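PDB 3FFR: phosphoserine aminotransferase SerC from Cytophaga hutchinsonii ATCC 33406, which probably catalyses the pyridoxal-phosphate-dependent transamination between phosphoserine and 2-oxoglutarate in serine biosynthesis, as a class-V aminotransferase. Local coordinates for residues 232-236 / 237-241; 226-229 / 230-233. One frame throughout, in Å; residues are numbered along the deposited sequence.

Contact 1 of 2, residues 232-236 / 237-241; sequences LEKAR and VNQTP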
ATOM      1  N   LEU A 232      14.681   5.652  -5.275  1.00 28.61           N
ATOM      2  CA  LEU A 232      15.192   6.672  -6.179  1.00 29.96           C
ATOM      3  C   LEU A 232      15.640   6.071  -7.494  1.00 30.19           C
ATOM      4  O   LEU A 232      15.356   6.607  -8.577  1.00 31.35           O
ATOM      5  CB  LEU A 232      16.314   7.483  -5.507  1.00 30.07           C
ATOM      6  CG  LEU A 232      16.744   8.813  -6.124  1.00 40.48           C
ATOM      7  CD1 LEU A 232      15.532   9.785  -6.264  1.00 35.14           C
ATOM      8  CD2 LEU A 232      17.836   9.392  -5.219  1.00 40.26           C
ATOM      9  N   GLU A 233      16.296   4.929  -7.394  1.00 29.55           N
ATOM     10  CA  GLU A 233      16.816   4.243  -8.559  1.00 32.41           C
ATOM     11  C   GLU A 233      15.649   3.914  -9.506  1.00 33.89           C
ATOM     12  O   GLU A 233      15.730   4.102 -10.735  1.00 33.18           O
ATOM     13  CB  GLU A 233      17.542   2.987  -8.103  1.00 33.40           C
ATOM     14  CG  GLU A 233      18.156   2.178  -9.173  1.00 46.54           C
ATOM     15  CD  GLU A 233      18.874   0.977  -8.602  1.00 61.29           C
ATOM     16  OE1 GLU A 233      18.323   0.316  -7.676  1.00 63.58           O
ATOM     17  OE2 GLU A 233      19.994   0.701  -9.074  1.00 71.41           O
ATOM     18  N   LYS A 234      14.561   3.431  -8.914  1.00 29.84           N
ATOM     19  CA  LYS A 234      13.362   3.086  -9.683  1.00 28.29           C
ATOM     20  C   LYS A 234      12.630   4.350 -10.156  1.00 28.65           C
ATOM     21  O   LYS A 234      12.180   4.414 -11.314  1.00 30.17           O
ATOM     22  CB  LYS A 234      12.441   2.114  -8.923  1.00 28.50           C
ATOM     23  CG  LYS A 234      12.954   0.723  -8.897  1.00 30.44           C
ATOM     24  CD  LYS A 234      12.882   0.070 -10.240  1.00 31.04           C
ATOM     25  CE  LYS A 234      13.142  -1.408 -10.196  1.00 38.08           C
ATOM     26  NZ  LYS A 234      14.537  -1.732 -10.351  1.00 38.33           N
ATOM     27  N   ALA A 235      12.557   5.383  -9.309  1.00 26.77           N
ATOM     28  CA  ALA A 235      11.855   6.627  -9.668  1.00 29.98           C
ATOM     29  C   ALA A 235      12.450   7.237 -10.922  1.00 29.89           C
ATOM     30  O   ALA A 235      11.744   7.810 -11.764  1.00 29.14           O
ATOM     31  CB  ALA A 235      11.892   7.673  -8.509  1.00 29.20           C
ATOM     32  N   ARG A 236      13.746   7.033 -11.079  1.00 31.50           N
ATOM     33  CA  ARG A 236      14.490   7.604 -12.232  1.00 32.87           C
ATOM     34  C   ARG A 236      14.148   6.932 -13.576  1.00 32.42           C
ATOM     35  O   ARG A 236      14.394   7.492 -14.652  1.00 31.91           O
ATOM     36  CB  ARG A 236      15.987   7.709 -11.898  1.00 35.64           C
ATOM     37  CG  ARG A 236      16.141   8.849 -10.857  1.00 42.59           C
ATOM     38  CD  ARG A 236      17.511   9.059 -10.245  1.00 54.03           C
ATOM     39  NE  ARG A 236      17.513  10.348  -9.535  1.00 55.48           N
ATOM     40  CZ  ARG A 236      18.498  10.793  -8.768  1.00 58.47           C
ATOM     41  NH1 ARG A 236      19.578  10.046  -8.570  1.00 64.04           N
ATOM     42  NH2 ARG A 236      18.393  11.988  -8.188  1.00 57.63           N
ATOM     43  N   VAL A 237      13.505   5.776 -13.499  1.00 30.70           N
ATOM     44  CA  VAL A 237      12.991   5.069 -14.674  1.00 29.13           C
ATOM     45  C   VAL A 237      11.449   4.981 -14.624  1.00 29.02           C
ATOM     46  O   VAL A 237      10.817   4.159 -15.281  1.00 29.34           O
ATOM     47  CB  VAL A 237      13.659   3.711 -14.925  1.00 28.35           C
ATOM     48  CG1 VAL A 237      15.122   3.958 -15.340  1.00 33.04           C
ATOM     49  CG2 VAL A 237      13.548   2.725 -13.693  1.00 28.54           C
ATOM     50  N   ASN A 238      10.862   5.862 -13.833  1.00 28.80           N
ATOM     51  CA  ASN A 238       9.393   5.959 -13.711  1.00 26.96           C
ATOM     52  C   ASN A 238       8.747   4.681 -13.223  1.00 28.74           C
ATOM     53  O   ASN A 238       7.692   4.262 -13.695  1.00 27.44           O
ATOM     54  CB  ASN A 238       8.777   6.414 -15.049  1.00 26.85           C
ATOM     55  CG  ASN A 238       9.261   7.779 -15.466  1.00 28.97           C
ATOM     56  OD1 ASN A 238       9.901   7.938 -16.513  1.00 39.39           O
ATOM     57  ND2 ASN A 238       8.970   8.764 -14.668  1.00 27.94           N
ATOM     58  N   GLN A 239       9.398   4.099 -12.216  1.00 26.69           N
ATOM     59  CA  GLN A 239       8.941   2.863 -11.577  1.00 26.14           C
ATOM     60  C   GLN A 239       9.098   2.914 -10.052  1.00 27.52           C
ATOM     61  O   GLN A 239       9.661   3.849  -9.494  1.00 26.78           O
ATOM     62  CB  GLN A 239       9.741   1.672 -12.132  1.00 27.60           C
ATOM     63  CG  GLN A 239       9.584   1.441 -13.617  1.00 25.46           C
ATOM     64  CD  GLN A 239      10.336   0.212 -14.116  1.00 30.83           C
ATOM     65  OE1 GLN A 239      10.694  -0.653 -13.341  1.00 32.57           O
ATOM     66  NE2 GLN A 239      10.562   0.141 -15.404  1.00 36.25           N
ATOM     67  N   THR A 240       8.627   1.833  -9.447  1.00 28.71           N
ATOM     68  CA  THR A 240       8.727   1.570  -7.991  1.00 27.40           C
ATOM     69  C   THR A 240       9.436   0.255  -7.774  1.00 28.44           C
ATOM     70  O   THR A 240       9.466  -0.590  -8.654  1.00 28.05           O
ATOM     71  CB  THR A 240       7.343   1.531  -7.335  1.00 27.25           C
ATOM     72  OG1 THR A 240       6.525   0.563  -7.991  1.00 28.54           O
ATOM     73  CG2 THR A 240       6.643   2.939  -7.443  1.00 25.66           C
ATOM     74  N   PRO A 241      10.017   0.049  -6.577  1.00 28.79           N
ATOM     75  CA  PRO A 241      10.715  -1.231  -6.349  1.00 27.19           C
ATOM     76  C   PRO A 241       9.824  -2.458  -6.394  1.00 28.80           C
ATOM     77  O   PRO A 241      10.169  -3.480  -7.009  1.00 28.70           O
ATOM     78  CB  PRO A 241      11.292  -1.059  -4.949  1.00 28.14           C
ATOM     79  CG  PRO A 241      11.512   0.451  -4.826  1.00 28.56           C
ATOM     80  CD  PRO A 241      10.277   1.042  -5.515  1.00 27.72           C
TER
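A Schellman motif ends helix 228-235, the chain turning back over the carbonyl of Lys234. Gln239 N bonds to Lys234 O, which also accepts from Val237 N; each donor lies 2.9 Å from the oxygen, and they approach it from opposite faces of the carbonyl plane. Asn238 N adds a 3.0 Å bond to Ala235 O, closing a type I turn from Ala235 to Asn238. Asn238, with its positive phi of 60°, is the C-prime residue that makes the reversal possible. After it the chain runs back alongside the Lys234 side chain, where Lys234 CB meets Gln239 O at 3.3 Å and CG rests against the Thr240 carbonyl. A bend at chi2 (-70°) lays CD and CE beside that carbonyl and Gln239 OE1, and a second at chi4 turns NZ off toward a bound hexaoxaicosanediol, probably from the crystallisation liquor. Shortening Lys234 to an alanine would remove CG and the rest of the chain, and is likely to uncover the Thr240 carbonyl and Gln239 OE1 and leave the glycol oxygen without its NZ partner. Val237 covers the turn from another side, its CG2 sitting 3.2 Å from Lys234 O. Arg37 binds Gln239 OE1 and the carbonyls of Thr240 and Pro241, tying the returning loop to the body of the protein. The pair Gln239 N to Lys234 O and Asn238 N to Ala235 O, about a C-prime residue of positive phi, is the signature of Schellman C-capping.

Contact 2 of 2, residues 226-229 / 230-233; sequences HTIP and SMLE
Met231, a selenomethionine here, lays its side chain across the ring of His226; Met231 and Ser230 are the two residues most covered by this contact, at the start of helix 228-235. SE stands 4.0 Å from the centroid of the imidazole, over its face and 28° off the normal, a selenium counterpart of the Met-aromatic interaction. CG comes closer still to one ring atom, 3.6 Å from His226 CD2, and a bend at chi3 (-71°) turns the terminal CE back to 3.3 Å from His226 O. The ring itself is held from both nitrogens, ND1 by Glu72 and NE2 by Glu242, which fixes the face offered to the selenium. Leu65, Leu67 and Trp202 of the neighbouring strands also touch the Met231 side chain.

Ser230 meets the N-cap residue, Thr227. Its backbone N donates to Thr227 OG1 over 3.0 Å, and its CB lies 3.1 Å from the same oxygen; its own hydroxyl bonds instead to the carbonyl of Tyr225. The first turn then continues with Met231 N to Thr227 O, 3.0 Å and nearly straight at 166°, and Leu232 N to Ile228 O. Here a threonine oxygen satisfies an amide that has no earlier helical carbonyl to use, while a polarisable selenium covers a buried imidazole whose two carboxylate partners would be expected to favour its protonated form.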
ATOM      1  N   HIS A 226      12.178  -0.147   0.506  1.00 24.87           N
ATOM      2  CA  HIS A 226      11.880   1.269   0.622  1.00 26.15           C
ATOM      3  C   HIS A 226      12.953   2.116   1.279  1.00 26.64           C
ATOM      4  O   HIS A 226      12.657   3.086   1.979  1.00 26.02           O
ATOM      5  CB  HIS A 226      10.468   1.579   1.142  1.00 26.77           C
ATOM      6  CG  HIS A 226       9.391   1.388   0.103  1.00 26.04           C
ATOM      7  ND1 HIS A 226       8.038   1.410   0.397  1.00 25.49           N
ATOM      8  CD2 HIS A 226       9.485   1.138  -1.221  1.00 25.29           C
ATOM      9  CE1 HIS A 226       7.348   1.220  -0.718  1.00 29.09           C
ATOM     10  NE2 HIS A 226       8.206   1.019  -1.711  1.00 26.86           N
ATOM     11  N   THR A 227      14.205   1.754   1.033  1.00 26.84           N
ATOM     12  CA  THR A 227      15.273   2.681   1.330  1.00 27.18           C
ATOM     13  C   THR A 227      15.133   3.788   0.301  1.00 27.39           C
ATOM     14  O   THR A 227      14.601   3.579  -0.798  1.00 26.56           O
ATOM     15  CB  THR A 227      16.699   2.099   1.210  1.00 27.60           C
ATOM     16  OG1 THR A 227      17.035   1.838  -0.180  1.00 26.52           O
ATOM     17  CG2 THR A 227      16.843   0.838   2.089  1.00 27.51           C
ATOM     18  N   ILE A 228      15.634   4.980   0.641  1.00 27.11           N
ATOM     19  CA  ILE A 228      15.630   6.065  -0.329  1.00 26.20           C
ATOM     20  C   ILE A 228      16.385   5.680  -1.631  1.00 26.05           C
ATOM     21  O   ILE A 228      15.868   5.883  -2.722  1.00 27.26           O
ATOM     22  CB  ILE A 228      16.123   7.401   0.286  1.00 27.00           C
ATOM     23  CG1 ILE A 228      15.003   7.960   1.188  1.00 27.47           C
ATOM     24  CG2 ILE A 228      16.441   8.445  -0.820  1.00 26.01           C
ATOM     25  CD1 ILE A 228      15.468   9.132   2.048  1.00 27.57           C
ATOM     26  N   PRO A 229      17.603   5.125  -1.536  1.00 26.96           N
ATOM     27  CA  PRO A 229      18.298   4.760  -2.775  1.00 26.82           C
ATOM     28  C   PRO A 229      17.560   3.753  -3.632  1.00 28.18           C
ATOM     29  O   PRO A 229      17.557   3.856  -4.861  1.00 30.11           O
ATOM     30  CB  PRO A 229      19.633   4.225  -2.268  1.00 27.78           C
ATOM     31  CG  PRO A 229      19.864   5.030  -1.028  1.00 28.16           C
ATOM     32  CD  PRO A 229      18.513   5.063  -0.383  1.00 26.80           C
ATOM     33  N   SER A 230      16.904   2.820  -2.980  1.00 27.12           N
ATOM     34  CA  SER A 230      16.116   1.806  -3.694  1.00 26.51           C
ATOM     35  C   SER A 230      14.983   2.489  -4.481  1.00 26.74           C
ATOM     36  O   SER A 230      14.792   2.264  -5.666  1.00 26.53           O
ATOM     37  CB  SER A 230      15.598   0.735  -2.748  1.00 27.91           C
ATOM     38  OG  SER A 230      14.664  -0.131  -3.390  1.00 29.89           O
HETATM   39  N   MSE A 231      14.248   3.356  -3.794  1.00 25.35           N
HETATM   40  CA  MSE A 231      13.104   4.047  -4.404  1.00 27.04           C
HETATM   41  C   MSE A 231      13.540   5.010  -5.503  1.00 25.99           C
HETATM   42  O   MSE A 231      12.867   5.140  -6.555  1.00 26.94           O
HETATM   43  CB  MSE A 231      12.284   4.772  -3.335  1.00 25.56           C
HETATM   44  CG  MSE A 231      11.508   3.835  -2.412  1.00 26.29           C
HETATM   45 SE   MSE A 231      10.342   4.767  -1.221  0.75 24.23          SE
HETATM   46  CE  MSE A 231      11.690   5.552  -0.070  1.00 27.16           C
ATOM     47  N   LEU A 232      14.681   5.652  -5.275  1.00 28.61           N
ATOM     48  CA  LEU A 232      15.192   6.672  -6.179  1.00 29.96           C
ATOM     49  C   LEU A 232      15.640   6.071  -7.494  1.00 30.19           C
ATOM     50  O   LEU A 232      15.356   6.607  -8.577  1.00 31.35           O
ATOM     51  CB  LEU A 232      16.314   7.483  -5.507  1.00 30.07           C
ATOM     52  CG  LEU A 232      16.744   8.813  -6.124  1.00 40.48           C
ATOM     53  CD1 LEU A 232      15.532   9.785  -6.264  1.00 35.14           C
ATOM     54  CD2 LEU A 232      17.836   9.392  -5.219  1.00 40.26           C
ATOM     55  N   GLU A 233      16.296   4.929  -7.394  1.00 29.55           N
ATOM     56  CA  GLU A 233      16.816   4.243  -8.559  1.00 32.41           C
ATOM     57  C   GLU A 233      15.649   3.914  -9.506  1.00 33.89           C
ATOM     58  O   GLU A 233      15.730   4.102 -10.735  1.00 33.18           O
ATOM     59  CB  GLU A 233      17.542   2.987  -8.103  1.00 33.40           C
ATOM     60  CG  GLU A 233      18.156   2.178  -9.173  1.00 46.54           C
ATOM     61  CD  GLU A 233      18.874   0.977  -8.602  1.00 61.29           C
ATOM     62  OE1 GLU A 233      18.323   0.316  -7.676  1.00 63.58           O
ATOM     63  OE2 GLU A 233      19.994   0.701  -9.074  1.00 71.41           O
TER

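Contacts 1 and 2 are worked examples of how one short helix, 228-235, is finished at its two ends, and they share Leu232 and Glu233. In contact 2 a side-chain oxygen caps a leading amide; in contact 1 the backbone alone caps the trailing carbonyls. Contact 2 is the more buried, facing strands 62-67 and 200-205 with His226, Ile228 and Met231, whereas contact 1 keeps Val237 and Arg236 exposed and, of the residues that touch across it, only Ala235 and Thr240 are buried. The two meet where the returning chain passes the helix start: Pro241 CG packs 3.5 Å from Ser230 OG. Glu242 joins them further, bonding Thr240 through its carbonyl and His226 through its carboxylate.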